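Local coordinates for cyclic UMP-AMP synthase (Rhodothermus marinus SG0.5JP17-172, PDB 6E0K), which makes the cyclic dinucleotide 3',3'-cUAMP from UTP and ATP as the second messenger of a CBASS antiphage defence system, at residues G47-N51 against S52-R56; P188-R191 against M192-A196; T198-I201 against E202-A205; L209-S212 against Y213-E216; K271-R274 against F275-Y278. All blocks are in the same frame, centred on the assembly; numbering follows the deposited sequence.

Interaction 1: G47-N51 against S52-R56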
loop_
_atom_site.group_PDB
_atom_site.type_symbol
_atom_site.label_atom_id
_atom_site.label_comp_id
_atom_site.label_asym_id
_atom_site.label_seq_id
_atom_site.Cartn_x
_atom_site.Cartn_y
_atom_site.Cartn_z
ATOM N N GLY A 47 -1.717 -2.052 3.226
ATOM C CA GLY A 47 -1.290 -0.769 3.746
ATOM C C GLY A 47 -0.187 -0.899 4.780
ATOM O O GLY A 47 0.432 -1.949 4.960
ATOM N N SER A 48 0.027 0.207 5.489
ATOM C CA SER A 48 1.218 0.320 6.325
ATOM C C SER A 48 1.213 -0.702 7.459
ATOM O O SER A 48 2.248 -1.311 7.750
ATOM C CB SER A 48 1.343 1.740 6.874
ATOM O OG SER A 48 0.297 2.033 7.777
ATOM N N TYR A 49 0.064 -0.927 8.107
ATOM C CA TYR A 49 0.065 -1.875 9.220
ATOM C C TYR A 49 0.420 -3.279 8.741
ATOM O O TYR A 49 1.214 -3.988 9.370
ATOM C CB TYR A 49 -1.293 -1.896 9.921
ATOM C CG TYR A 49 -1.638 -0.679 10.725
ATOM C CD1 TYR A 49 -0.886 -0.296 11.831
ATOM C CD2 TYR A 49 -2.771 0.062 10.424
ATOM C CE1 TYR A 49 -1.252 0.813 12.594
ATOM C CE2 TYR A 49 -3.120 1.167 11.169
ATOM C CZ TYR A 49 -2.368 1.527 12.258
ATOM O OH TYR A 49 -2.764 2.620 12.990
ATOM N N LYS A 50 -0.176 -3.699 7.623
ATOM C CA LYS A 50 0.116 -5.017 7.080
ATOM C C LYS A 50 1.588 -5.154 6.753
ATOM O O LYS A 50 2.203 -6.200 7.013
ATOM C CB LYS A 50 -0.712 -5.248 5.817
ATOM C CG LYS A 50 -0.379 -6.528 5.083
ATOM C CD LYS A 50 -0.748 -7.747 5.894
ATOM C CE LYS A 50 -0.539 -9.016 5.095
ATOM N NZ LYS A 50 -0.971 -10.231 5.834
ATOM N N ASN A 51 2.170 -4.106 6.189
ATOM C CA ASN A 51 3.530 -4.171 5.683
ATOM C C ASN A 51 4.556 -3.744 6.710
ATOM O O ASN A 51 5.743 -3.635 6.373
ATOM C CB ASN A 51 3.651 -3.336 4.410
ATOM C CG ASN A 51 2.977 -4.015 3.229
ATOM O OD1 ASN A 51 3.580 -4.852 2.562
ATOM N ND2 ASN A 51 1.710 -3.695 3.003
ATOM N N SER A 52 4.122 -3.548 7.959
ATOM C CA SER A 52 4.988 -3.153 9.067
ATOM C C SER A 52 5.715 -1.852 8.785
ATOM O O SER A 52 6.815 -1.636 9.290
ATOM C CB SER A 52 6.006 -4.245 9.416
ATOM O OG SER A 52 5.351 -5.447 9.748
ATOM N N THR A 53 5.113 -0.960 8.006
ATOM C CA THR A 53 5.723 0.335 7.744
ATOM C C THR A 53 4.952 1.479 8.377
ATOM O O THR A 53 5.228 2.642 8.064
ATOM C CB THR A 53 5.851 0.570 6.236
ATOM O OG1 THR A 53 4.555 0.485 5.637
ATOM C CG2 THR A 53 6.744 -0.482 5.611
ATOM N N ASN A 54 4.028 1.189 9.294
ATOM C CA ASN A 54 3.301 2.254 9.977
ATOM C C ASN A 54 4.216 3.004 10.949
ATOM O O ASN A 54 4.949 2.391 11.735
ATOM C CB ASN A 54 2.091 1.681 10.726
ATOM C CG ASN A 54 2.479 0.606 11.725
ATOM O OD1 ASN A 54 2.995 -0.453 11.346
ATOM N ND2 ASN A 54 2.223 0.865 13.002
ATOM N N ILE A 55 4.203 4.337 10.867
ATOM C CA ILE A 55 5.002 5.147 11.788
ATOM C C ILE A 55 4.186 5.654 12.967
ATOM O O ILE A 55 4.766 6.206 13.918
ATOM C CB ILE A 55 5.694 6.323 11.060
ATOM C CG1 ILE A 55 4.669 7.229 10.375
ATOM C CG2 ILE A 55 6.728 5.789 10.061
ATOM C CD1 ILE A 55 5.263 8.515 9.806
ATOM N N ARG A 56 2.868 5.464 12.953
ATOM C CA ARG A 56 2.016 5.746 14.100
ATOM C C ARG A 56 1.208 4.502 14.438
ATOM O O ARG A 56 1.151 3.536 13.667
ATOM C CB ARG A 56 1.066 6.925 13.838
ATOM C CG ARG A 56 1.769 8.202 13.366
ATOM C CD ARG A 56 0.808 9.368 13.327
ATOM N NE ARG A 56 0.167 9.547 14.626
ATOM C CZ ARG A 56 0.656 10.287 15.614
ATOM N NH1 ARG A 56 1.805 10.938 15.464
ATOM N NH2 ARG A 56 -0.007 10.380 16.759
HETATM O O HOH W 1 3.227 -5.068 11.365
HETATM O O HOH W 2 5.045 -6.768 7.389
#

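Interaction 2: P188-R191 against M192-A196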
loop_
_atom_site.group_PDB
_atom_site.type_symbol
_atom_site.label_atom_id
_atom_site.label_comp_id
_atom_site.label_asym_id
_atom_site.label_seq_id
_atom_site.Cartn_x
_atom_site.Cartn_y
_atom_site.Cartn_z
ATOM N N PRO A 188 12.535 -1.147 8.451
ATOM C CA PRO A 188 12.988 0.002 9.256
ATOM C C PRO A 188 13.454 1.164 8.406
ATOM O O PRO A 188 13.273 2.323 8.801
ATOM C CB PRO A 188 14.137 -0.574 10.101
ATOM C CG PRO A 188 13.827 -2.056 10.190
ATOM C CD PRO A 188 13.197 -2.403 8.859
ATOM N N THR A 189 14.055 0.887 7.247
ATOM C CA THR A 189 14.520 1.974 6.394
ATOM C C THR A 189 13.345 2.740 5.800
ATOM O O THR A 189 13.369 3.975 5.742
ATOM C CB THR A 189 15.438 1.421 5.296
ATOM O OG1 THR A 189 16.609 0.864 5.916
ATOM C CG2 THR A 189 15.883 2.540 4.353
ATOM N N ILE A 190 12.301 2.030 5.359
ATOM C CA ILE A 190 11.091 2.706 4.901
ATOM C C ILE A 190 10.560 3.624 5.988
ATOM O O ILE A 190 10.211 4.784 5.736
ATOM C CB ILE A 190 10.022 1.686 4.485
ATOM C CG1 ILE A 190 10.437 0.957 3.205
ATOM C CG2 ILE A 190 8.683 2.386 4.282
ATOM C CD1 ILE A 190 9.483 -0.206 2.897
ATOM N N ARG A 191 10.493 3.117 7.219
ATOM C CA ARG A 191 9.932 3.926 8.295
ATOM C C ARG A 191 10.809 5.132 8.589
ATOM O O ARG A 191 10.293 6.226 8.837
ATOM C CB ARG A 191 9.733 3.073 9.552
ATOM C CG ARG A 191 8.732 1.933 9.296
ATOM C CD ARG A 191 8.322 1.217 10.583
ATOM N NE ARG A 191 9.481 0.732 11.327
ATOM C CZ ARG A 191 9.883 -0.538 11.378
ATOM N NH1 ARG A 191 9.207 -1.499 10.758
ATOM N NH2 ARG A 191 10.973 -0.847 12.087
ATOM N N MET A 192 12.132 4.945 8.560
ATOM C CA MET A 192 13.061 6.062 8.726
ATOM C C MET A 192 12.774 7.169 7.719
ATOM O O MET A 192 12.655 8.341 8.087
ATOM C CB MET A 192 14.495 5.571 8.575
ATOM C CG MET A 192 15.523 6.706 8.680
ATOM S SD MET A 192 17.174 6.182 8.192
ATOM C CE MET A 192 16.969 5.941 6.422
ATOM N N PHE A 193 12.629 6.813 6.442
ATOM C CA PHE A 193 12.372 7.845 5.445
ATOM C C PHE A 193 10.974 8.443 5.590
ATOM O O PHE A 193 10.796 9.648 5.383
ATOM C CB PHE A 193 12.592 7.288 4.040
ATOM C CG PHE A 193 14.038 7.214 3.655
ATOM C CD1 PHE A 193 14.806 8.371 3.561
ATOM C CD2 PHE A 193 14.636 5.994 3.369
ATOM C CE1 PHE A 193 16.149 8.308 3.206
ATOM C CE2 PHE A 193 15.977 5.926 2.988
ATOM C CZ PHE A 193 16.737 7.095 2.922
ATOM N N LYS A 194 9.972 7.631 5.944
ATOM C CA LYS A 194 8.651 8.192 6.225
ATOM C C LYS A 194 8.703 9.214 7.351
ATOM O O LYS A 194 8.083 10.280 7.266
ATOM C CB LYS A 194 7.658 7.075 6.579
ATOM C CG LYS A 194 7.141 6.313 5.396
ATOM C CD LYS A 194 6.185 5.245 5.909
ATOM C CE LYS A 194 5.448 4.531 4.827
ATOM N NZ LYS A 194 4.289 3.853 5.508
ATOM N N ASN A 195 9.380 8.879 8.449
ATOM C CA ASN A 195 9.474 9.834 9.551
ATOM C C ASN A 195 10.328 11.048 9.191
ATOM O O ASN A 195 10.039 12.162 9.652
ATOM C CB ASN A 195 10.013 9.141 10.797
ATOM C CG ASN A 195 8.905 8.657 11.726
ATOM O OD1 ASN A 195 7.917 9.361 11.982
ATOM N ND2 ASN A 195 9.060 7.443 12.228
ATOM N N ALA A 196 11.376 10.862 8.385
ATOM C CA ALA A 196 12.142 12.016 7.912
ATOM C C ALA A 196 11.258 12.950 7.094
ATOM O O ALA A 196 11.261 14.169 7.301
ATOM C CB ALA A 196 13.341 11.540 7.095
#

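Interaction 3: T198-I201 against E202-A205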
loop_
_atom_site.group_PDB
_atom_site.type_symbol
_atom_site.label_atom_id
_atom_site.label_comp_id
_atom_site.label_asym_id
_atom_site.label_seq_id
_atom_site.Cartn_x
_atom_site.Cartn_y
_atom_site.Cartn_z
ATOM N N THR A 198 7.923 13.192 7.245
ATOM C CA THR A 198 6.906 13.802 8.097
ATOM C C THR A 198 7.504 14.876 9.001
ATOM O O THR A 198 6.869 15.905 9.249
ATOM C CB THR A 198 6.204 12.704 8.894
ATOM O OG1 THR A 198 5.485 11.882 7.966
ATOM C CG2 THR A 198 5.238 13.281 9.921
ATOM N N TYR A 199 8.734 14.670 9.472
ATOM C CA TYR A 199 9.436 15.720 10.205
ATOM C C TYR A 199 9.528 17.002 9.381
ATOM O O TYR A 199 9.291 18.103 9.899
ATOM C CB TYR A 199 10.824 15.212 10.607
ATOM C CG TYR A 199 11.784 16.257 11.124
ATOM C CD1 TYR A 199 12.685 16.877 10.278
ATOM C CD2 TYR A 199 11.813 16.583 12.465
ATOM C CE1 TYR A 199 13.566 17.825 10.748
ATOM C CE2 TYR A 199 12.701 17.521 12.941
ATOM C CZ TYR A 199 13.569 18.138 12.074
ATOM O OH TYR A 199 14.455 19.081 12.536
ATOM N N LEU A 200 9.830 16.873 8.082
ATOM C CA LEU A 200 9.935 18.057 7.233
ATOM C C LEU A 200 8.572 18.676 6.963
ATOM O O LEU A 200 8.429 19.905 6.975
ATOM C CB LEU A 200 10.632 17.690 5.922
ATOM C CG LEU A 200 12.126 17.414 6.056
ATOM C CD1 LEU A 200 12.625 16.854 4.746
ATOM C CD2 LEU A 200 12.869 18.692 6.397
ATOM N N ILE A 201 7.553 17.839 6.720
ATOM C CA ILE A 201 6.209 18.365 6.483
ATOM C C ILE A 201 5.727 19.148 7.697
ATOM O O ILE A 201 5.074 20.192 7.559
ATOM C CB ILE A 201 5.234 17.223 6.127
ATOM C CG1 ILE A 201 5.628 16.577 4.795
ATOM C CG2 ILE A 201 3.813 17.742 6.052
ATOM C CD1 ILE A 201 4.813 15.303 4.474
ATOM N N GLU A 202 6.043 18.662 8.907
ATOM C CA GLU A 202 5.647 19.389 10.110
ATOM C C GLU A 202 6.268 20.776 10.151
ATOM O O GLU A 202 5.686 21.699 10.727
ATOM C CB GLU A 202 6.027 18.603 11.369
ATOM C CG GLU A 202 5.117 17.399 11.633
ATOM C CD GLU A 202 5.696 16.397 12.631
ATOM O OE1 GLU A 202 6.863 16.558 13.063
ATOM O OE2 GLU A 202 4.980 15.429 12.972
ATOM N N GLN A 203 7.426 20.954 9.518
ATOM C CA GLN A 203 8.096 22.247 9.496
ATOM C C GLN A 203 7.719 23.103 8.298
ATOM O O GLN A 203 8.249 24.209 8.159
ATOM C CB GLN A 203 9.601 22.037 9.514
ATOM C CG GLN A 203 10.071 21.363 10.753
ATOM C CD GLN A 203 11.535 21.060 10.694
ATOM O OE1 GLN A 203 12.091 20.844 9.614
ATOM N NE2 GLN A 203 12.180 21.045 11.851
ATOM N N GLY A 204 6.844 22.624 7.423
ATOM C CA GLY A 204 6.377 23.422 6.303
ATOM C C GLY A 204 6.664 22.850 4.933
ATOM O O GLY A 204 6.287 23.482 3.936
ATOM N N ALA A 205 7.308 21.690 4.823
ATOM C CA ALA A 205 7.559 21.075 3.524
ATOM C C ALA A 205 6.249 20.627 2.867
ATOM O O ALA A 205 5.218 20.496 3.538
ATOM C CB ALA A 205 8.512 19.889 3.679
HETATM O O HOH W 3 9.190 18.744 12.625
HETATM O O HOH W 4 3.532 21.269 5.677
#

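Interaction 4: L209-S212 against Y213-E216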
loop_
_atom_site.group_PDB
_atom_site.type_symbol
_atom_site.label_atom_id
_atom_site.label_comp_id
_atom_site.label_asym_id
_atom_site.label_seq_id
_atom_site.Cartn_x
_atom_site.Cartn_y
_atom_site.Cartn_z
ATOM N N LEU A 209 5.153 15.487 -0.196
ATOM C CA LEU A 209 6.581 15.274 -0.422
ATOM C C LEU A 209 6.897 13.820 -0.762
ATOM O O LEU A 209 7.718 13.547 -1.643
ATOM C CB LEU A 209 7.358 15.718 0.815
ATOM C CG LEU A 209 8.875 15.548 0.767
ATOM C CD1 LEU A 209 9.470 16.398 -0.345
ATOM C CD2 LEU A 209 9.428 15.955 2.101
ATOM N N ALA A 210 6.256 12.871 -0.086
ATOM C CA ALA A 210 6.460 11.481 -0.479
ATOM C C ALA A 210 5.319 10.618 0.037
ATOM O O ALA A 210 5.418 10.041 1.126
ATOM C CB ALA A 210 7.802 10.954 0.031
ATOM N N PRO A 211 4.226 10.514 -0.714
ATOM C CA PRO A 211 3.105 9.675 -0.277
ATOM C C PRO A 211 3.583 8.263 0.025
ATOM O O PRO A 211 4.422 7.708 -0.690
ATOM C CB PRO A 211 2.148 9.712 -1.473
ATOM C CG PRO A 211 2.518 10.975 -2.219
ATOM C CD PRO A 211 3.997 11.116 -2.035
ATOM N N SER A 212 3.029 7.675 1.093
ATOM C CA SER A 212 3.608 6.466 1.675
ATOM C C SER A 212 3.743 5.338 0.660
ATOM O O SER A 212 4.794 4.695 0.561
ATOM C CB SER A 212 2.762 5.997 2.857
ATOM O OG SER A 212 2.869 6.916 3.938
ATOM N N TYR A 213 2.686 5.067 -0.094
ATOM C CA TYR A 213 2.755 3.951 -1.027
ATOM C C TYR A 213 3.832 4.183 -2.084
ATOM O O TYR A 213 4.624 3.281 -2.387
ATOM C CB TYR A 213 1.385 3.735 -1.667
ATOM C CG TYR A 213 1.379 2.728 -2.790
ATOM C CD1 TYR A 213 1.393 1.366 -2.517
ATOM C CD2 TYR A 213 1.347 3.139 -4.115
ATOM C CE1 TYR A 213 1.363 0.434 -3.537
ATOM C CE2 TYR A 213 1.330 2.210 -5.154
ATOM C CZ TYR A 213 1.345 0.854 -4.848
ATOM O OH TYR A 213 1.320 -0.086 -5.862
ATOM N N PHE A 214 3.883 5.394 -2.652
ATOM C CA PHE A 214 4.899 5.703 -3.658
ATOM C C PHE A 214 6.302 5.623 -3.072
ATOM O O PHE A 214 7.249 5.192 -3.747
ATOM C CB PHE A 214 4.658 7.095 -4.243
ATOM C CG PHE A 214 3.413 7.215 -5.073
ATOM C CD1 PHE A 214 2.894 6.123 -5.747
ATOM C CD2 PHE A 214 2.767 8.439 -5.181
ATOM C CE1 PHE A 214 1.748 6.247 -6.519
ATOM C CE2 PHE A 214 1.621 8.574 -5.941
ATOM C CZ PHE A 214 1.112 7.475 -6.614
ATOM N N LEU A 215 6.458 6.029 -1.808
ATOM C CA LEU A 215 7.777 5.975 -1.182
ATOM C C LEU A 215 8.222 4.532 -0.985
ATOM O O LEU A 215 9.389 4.204 -1.233
ATOM C CB LEU A 215 7.758 6.735 0.149
ATOM C CG LEU A 215 9.060 6.723 0.940
ATOM C CD1 LEU A 215 10.194 7.295 0.116
ATOM C CD2 LEU A 215 8.861 7.500 2.237
ATOM N N GLU A 216 7.304 3.650 -0.561
ATOM C CA GLU A 216 7.634 2.227 -0.452
ATOM C C GLU A 216 8.059 1.666 -1.797
ATOM O O GLU A 216 9.068 0.956 -1.901
ATOM C CB GLU A 216 6.443 1.431 0.097
ATOM C CG GLU A 216 6.163 1.711 1.556
ATOM C CD GLU A 216 5.209 0.714 2.218
ATOM O OE1 GLU A 216 4.933 -0.398 1.683
ATOM O OE2 GLU A 216 4.709 1.076 3.295
#

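Interaction 5: K271-R274 against F275-Y278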
loop_
_atom_site.group_PDB
_atom_site.type_symbol
_atom_site.label_atom_id
_atom_site.label_comp_id
_atom_site.label_asym_id
_atom_site.label_seq_id
_atom_site.Cartn_x
_atom_site.Cartn_y
_atom_site.Cartn_z
ATOM N N LYS A 271 8.492 14.414 -8.958
ATOM C CA LYS A 271 8.170 14.368 -7.530
ATOM C C LYS A 271 9.172 13.512 -6.765
ATOM O O LYS A 271 9.543 13.845 -5.629
ATOM C CB LYS A 271 6.751 13.829 -7.311
ATOM C CG LYS A 271 5.636 14.791 -7.732
ATOM C CD LYS A 271 5.572 16.003 -6.816
ATOM C CE LYS A 271 4.475 16.972 -7.236
ATOM N NZ LYS A 271 3.137 16.500 -6.813
ATOM N N ALA A 272 9.611 12.398 -7.360
ATOM C CA ALA A 272 10.640 11.583 -6.720
ATOM C C ALA A 272 11.946 12.357 -6.576
ATOM O O ALA A 272 12.598 12.295 -5.530
ATOM C CB ALA A 272 10.864 10.292 -7.511
ATOM N N ARG A 273 12.353 13.083 -7.624
ATOM C CA ARG A 273 13.567 13.895 -7.529
ATOM C C ARG A 273 13.433 14.974 -6.464
ATOM O O ARG A 273 14.413 15.325 -5.791
ATOM C CB ARG A 273 13.876 14.530 -8.884
ATOM C CG ARG A 273 14.087 13.525 -9.979
ATOM C CD ARG A 273 15.419 12.870 -9.832
ATOM N NE ARG A 273 15.748 12.071 -11.009
ATOM C CZ ARG A 273 16.589 11.047 -10.985
ATOM N NH1 ARG A 273 17.171 10.704 -9.837
ATOM N NH2 ARG A 273 16.833 10.363 -12.094
ATOM N N ARG A 274 12.236 15.540 -6.314
ATOM C CA ARG A 274 12.029 16.525 -5.260
ATOM C C ARG A 274 12.247 15.903 -3.884
ATOM O O ARG A 274 12.898 16.494 -3.013
ATOM C CB ARG A 274 10.625 17.126 -5.364
ATOM C CG ARG A 274 10.338 18.170 -4.272
ATOM C CD ARG A 274 8.959 18.793 -4.406
ATOM N NE ARG A 274 7.902 17.844 -4.100
ATOM C CZ ARG A 274 6.626 18.165 -3.925
ATOM N NH1 ARG A 274 6.229 19.434 -4.010
ATOM N NH2 ARG A 274 5.747 17.208 -3.648
ATOM N N PHE A 275 11.689 14.711 -3.663
ATOM C CA PHE A 275 11.919 14.027 -2.394
ATOM C C PHE A 275 13.411 13.847 -2.137
ATOM O O PHE A 275 13.887 14.069 -1.020
ATOM C CB PHE A 275 11.184 12.681 -2.392
ATOM C CG PHE A 275 11.673 11.712 -1.344
ATOM C CD1 PHE A 275 11.343 11.885 -0.009
ATOM C CD2 PHE A 275 12.465 10.632 -1.697
ATOM C CE1 PHE A 275 11.790 11.002 0.959
ATOM C CE2 PHE A 275 12.914 9.731 -0.722
ATOM C CZ PHE A 275 12.578 9.929 0.611
ATOM N N LEU A 276 14.171 13.477 -3.170
ATOM C CA LEU A 276 15.606 13.285 -2.980
ATOM C C LEU A 276 16.299 14.595 -2.621
ATOM O O LEU A 276 17.205 14.604 -1.776
ATOM C CB LEU A 276 16.237 12.685 -4.235
ATOM C CG LEU A 276 15.672 11.329 -4.667
ATOM C CD1 LEU A 276 16.343 10.916 -5.974
ATOM C CD2 LEU A 276 15.857 10.249 -3.597
ATOM N N ARG A 277 15.884 15.704 -3.244
ATOM C CA ARG A 277 16.432 17.013 -2.881
ATOM C C ARG A 277 16.145 17.351 -1.421
ATOM O O ARG A 277 17.016 17.883 -0.717
ATOM C CB ARG A 277 15.876 18.110 -3.798
ATOM C CG ARG A 277 16.464 18.115 -5.189
ATOM C CD ARG A 277 16.100 19.387 -5.954
ATOM N NE ARG A 277 14.663 19.564 -6.164
ATOM C CZ ARG A 277 13.985 19.069 -7.194
ATOM N NH1 ARG A 277 14.594 18.317 -8.105
ATOM N NH2 ARG A 277 12.686 19.321 -7.307
ATOM N N TYR A 278 14.938 17.037 -0.937
ATOM C CA TYR A 278 14.619 17.362 0.447
ATOM C C TYR A 278 15.413 16.483 1.413
ATOM O O TYR A 278 15.845 16.949 2.472
ATOM C CB TYR A 278 13.105 17.239 0.694
ATOM C CG TYR A 278 12.318 18.492 0.334
ATOM C CD1 TYR A 278 12.057 18.818 -0.992
ATOM C CD2 TYR A 278 11.840 19.340 1.326
ATOM C CE1 TYR A 278 11.327 19.958 -1.319
ATOM C CE2 TYR A 278 11.122 20.478 1.011
ATOM C CZ TYR A 278 10.872 20.786 -0.308
ATOM O OH TYR A 278 10.155 21.927 -0.641
#

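Interaction 1: G47-N51 against S52-R56
The ring of Tyr49 overlaps the side-chain amide of Asn54, with Tyr49 CD1 3.5 Å from Asn54 CG. The two side chains cross at about a right angle, and their planes are 46° apart. With Asn54 CG set between its own backbone N and carbonyl carbon (chi1 57°), the amide comes up to the ring. Asn54 ND2 donates almost straight to Arg56 O at 3.0 Å, with the acceptor in the amide plane. Asn54 OD1 accepts from Gln14, so both ends of the amide are held. Asn54 CB also touches Ser48 OG, at 3.5 Å.

The short helix 47-50 ends in a Schellman motif. Thr53 N bonds to Ser48 O (2.9 Å) and Ser52 N to Tyr49 O (3.3 Å), with Ser52 at the C-prime position (phi 58°). Asn51 ND2 folds back to Gly47 O, 2.9 Å away and above the carbonyl plane. That oxygen also takes Asn51 N. Two waters tie Ser52 OG to Tyr49 O and Lys50 O.

Gly47 and Ser48 bind ATP and form the Gly-Ser motif of this nucleotidyltransferase fold. In the chain the turn comes between strands 42-45 and 61-68. Helix 168-181 packs on Asn51, and helix 186-202 packs on Thr53.

Interaction 2: P188-R191 against M192-A196
Pro188 O takes the N-H of Met192 at 2.9 Å, the first of four i-to-i+4 backbone bonds here in the alpha-helix 186-202. Thr189 comes next. Its CG2 lies beside the Phe193 ring, 3.7 Å from Phe193 CE2, and both side chains point the same way. Thr189 OG1 turns back to bond Trp185 O. The methyl of Met192 closes this patch: Met192 CE is 4.1 Å from Thr189 CG2 and rests over the rim of one face of the Phe193 ring. Helices 231-244 and 269-285 cover this side through Phe235 and Phe275.

Ile190 faces another way. Its CG2 runs alongside the extended Lys194 chain and touches Lys194 CE at 3.9 Å. Lys194 binds ATP, and its NZ is hydrogen-bonded to Thr53 O, with a long, weak ion pair to Glu216. The isoleucine thus lines the stem of an active-site lysine.

Arg191 ends the segment. Its O accepts Asn195 N at 2.8 Å. A bend at chi3 (-55°) folds the guanidinium back along the helix, and its NE bonds to Ser12 O. One face of the Arg191 guanidinium lies over the first residue, with Pro188 CA 3.6 Å above its plane.

Interaction 3: T198-I201 against E202-A205
This is a helix C-terminus closed by a Schellman motif, where Leu200 and Ile201 in the last turn of helix 186-202 meet Gly204 and Ala205. It lies at the surface, before the loop that leads to helix 212-220. Gly204 has positive phi (120°) and turns the chain. Its N bonds back to Ile201 O at 3.0 Å, and Ala205 N bonds to Leu200 O, also at 3.0 Å. Leu200 O takes a second N-H, from Gln203 at 2.9 Å. The two donors reach that oxygen from opposite faces of its carbonyl plane.

The motif brings two apolar groups together. Ala205 CB sits 3.8 Å from Leu200 CB, and Tyr278 of helix 269-285 packs on both residues. Ile201 O and Ala205 O share a water that donates to each.

Polar side chains of the last turns meet beside the motif. Thr198 CG2 touches Glu202 OE2 at 3.7 Å. A second water links Tyr199 O to Glu202 OE1. Tyr199 CG is anti to the backbone N (chi1 168°), which carries the ring out from the helix, to where Gln203 reaches it. The ring also meets that of Trp11. The Gln203 amide lies over one face of the phenol, with the two planes 54° apart. Gln203 OE1 is 3.5 Å from Tyr199 CE1, and Gln203 NE2 is 3.2 Å from Tyr199 CZ.

Interaction 4: L209-S212 against Y213-E216
Pro211 and Phe214 touch where the chain enters helix 212-220. Pro211 CG is 3.9 Å from Phe214 CD2, and the two side chains meet at a slant. Ala210 meets Leu215 methyl to methylene, with Ala210 CB 4.2 Å from Leu215 CB. Pro211 holds the N-cap position, and its O accepts Leu215 N at 2.9 Å. Ser212 O takes Glu216 N in the next bond, at 2.9 Å. The Glu216 chain runs past the same oxygen, with its CG 3.4 Å from Ser212 O. Within the helix, Phe214 CE1 meets the edge of the Tyr213 ring in its plane.

A second shell surrounds these groups. Arg197 NH1 bonds to both Ser212 OG, turned beside its own backbone N (chi1 -69°), and Ala210 O, so one arginine holds the loop and the first turn together. Trp267 stacks on Phe214 and also touches Pro211. His171 NE2 bonds to Glu216 OE1. Thr53 OG1 lies close to Glu216 OE2, at a separation too short to be trusted in detail.

Ser212 binds ATP. This is a helix N-terminus with proline at the N-cap position, and its first turn carries a serine of the ATP site.

Interaction 5: K271-R274 against F275-Y278
Helix 269-285 carries this contact, a set of i-to-i+3 and i-to-i+4 side-chain packings along one continuous alpha-helix, led by Arg274 against Tyr278. The backbone bonds are regular: Phe275, Leu276, Arg277 and Tyr278 each donate N-H to the oxygen four residues earlier.

Arg274 and Tyr278 lie side by side and point the same way. Arg274 CG, extended away from its own backbone N (chi1 180°), touches Tyr278 CE1 at 3.6 Å. Arg274 CG and CD make the contact; the guanidinium does not stack, its plane standing 80° from the ring. The ring also turns its edge to the helix, with Tyr278 CD1 3.2 Å from Arg274 O in the ring plane. The Arg274 guanidinium has Lys271 CE 3.8 Å over one face. Arg274 NH2 and Lys271 NZ both form salt bridges with Asp208, so one carboxylate gathers both positive side chains.

Leu276 covers the preceding turn. Its CG lies 3.3 Å from Ala272 O. Its CD1 meets the edge of the Arg273 guanidinium, 4.0 Å from Arg273 NH1, while Arg273 NH2 bonds to Ala245 O. On the buried side, Phe275 packs on helices 186-202 and 212-220.

Arg277 is on the exposed side. A bend at chi3 (-62°) lays its guanidinium flat against the helix backbone. One face covers Arg273 O and Arg274 CA. The latter carbon, Arg274 CA, is 3.5 Å from Arg277 NH2.

In the fold
Helix 186-202 joins the set: interaction 2 lies along it and interaction 3 closes its end, 14 Å away between centres. Interaction 1 docks on this helix, with Ser52 O 2.8 Å from Arg191 NH1. Interactions 1, 2 and 4 share the ATP site: Gly47 and Ser48, Lys194 and Ser212 come from one each. There Lys194 CE lies 3.6 Å from Ser212 OG. Interaction 5 does not touch interaction 1; their nearest atoms are about 11 Å apart. It backs interaction 4 through Leu215 CD1 and Phe275 CZ, 3.6 Å apart, and interaction 3 through Ala205 CB and Tyr278 CE2, 3.8 Å apart.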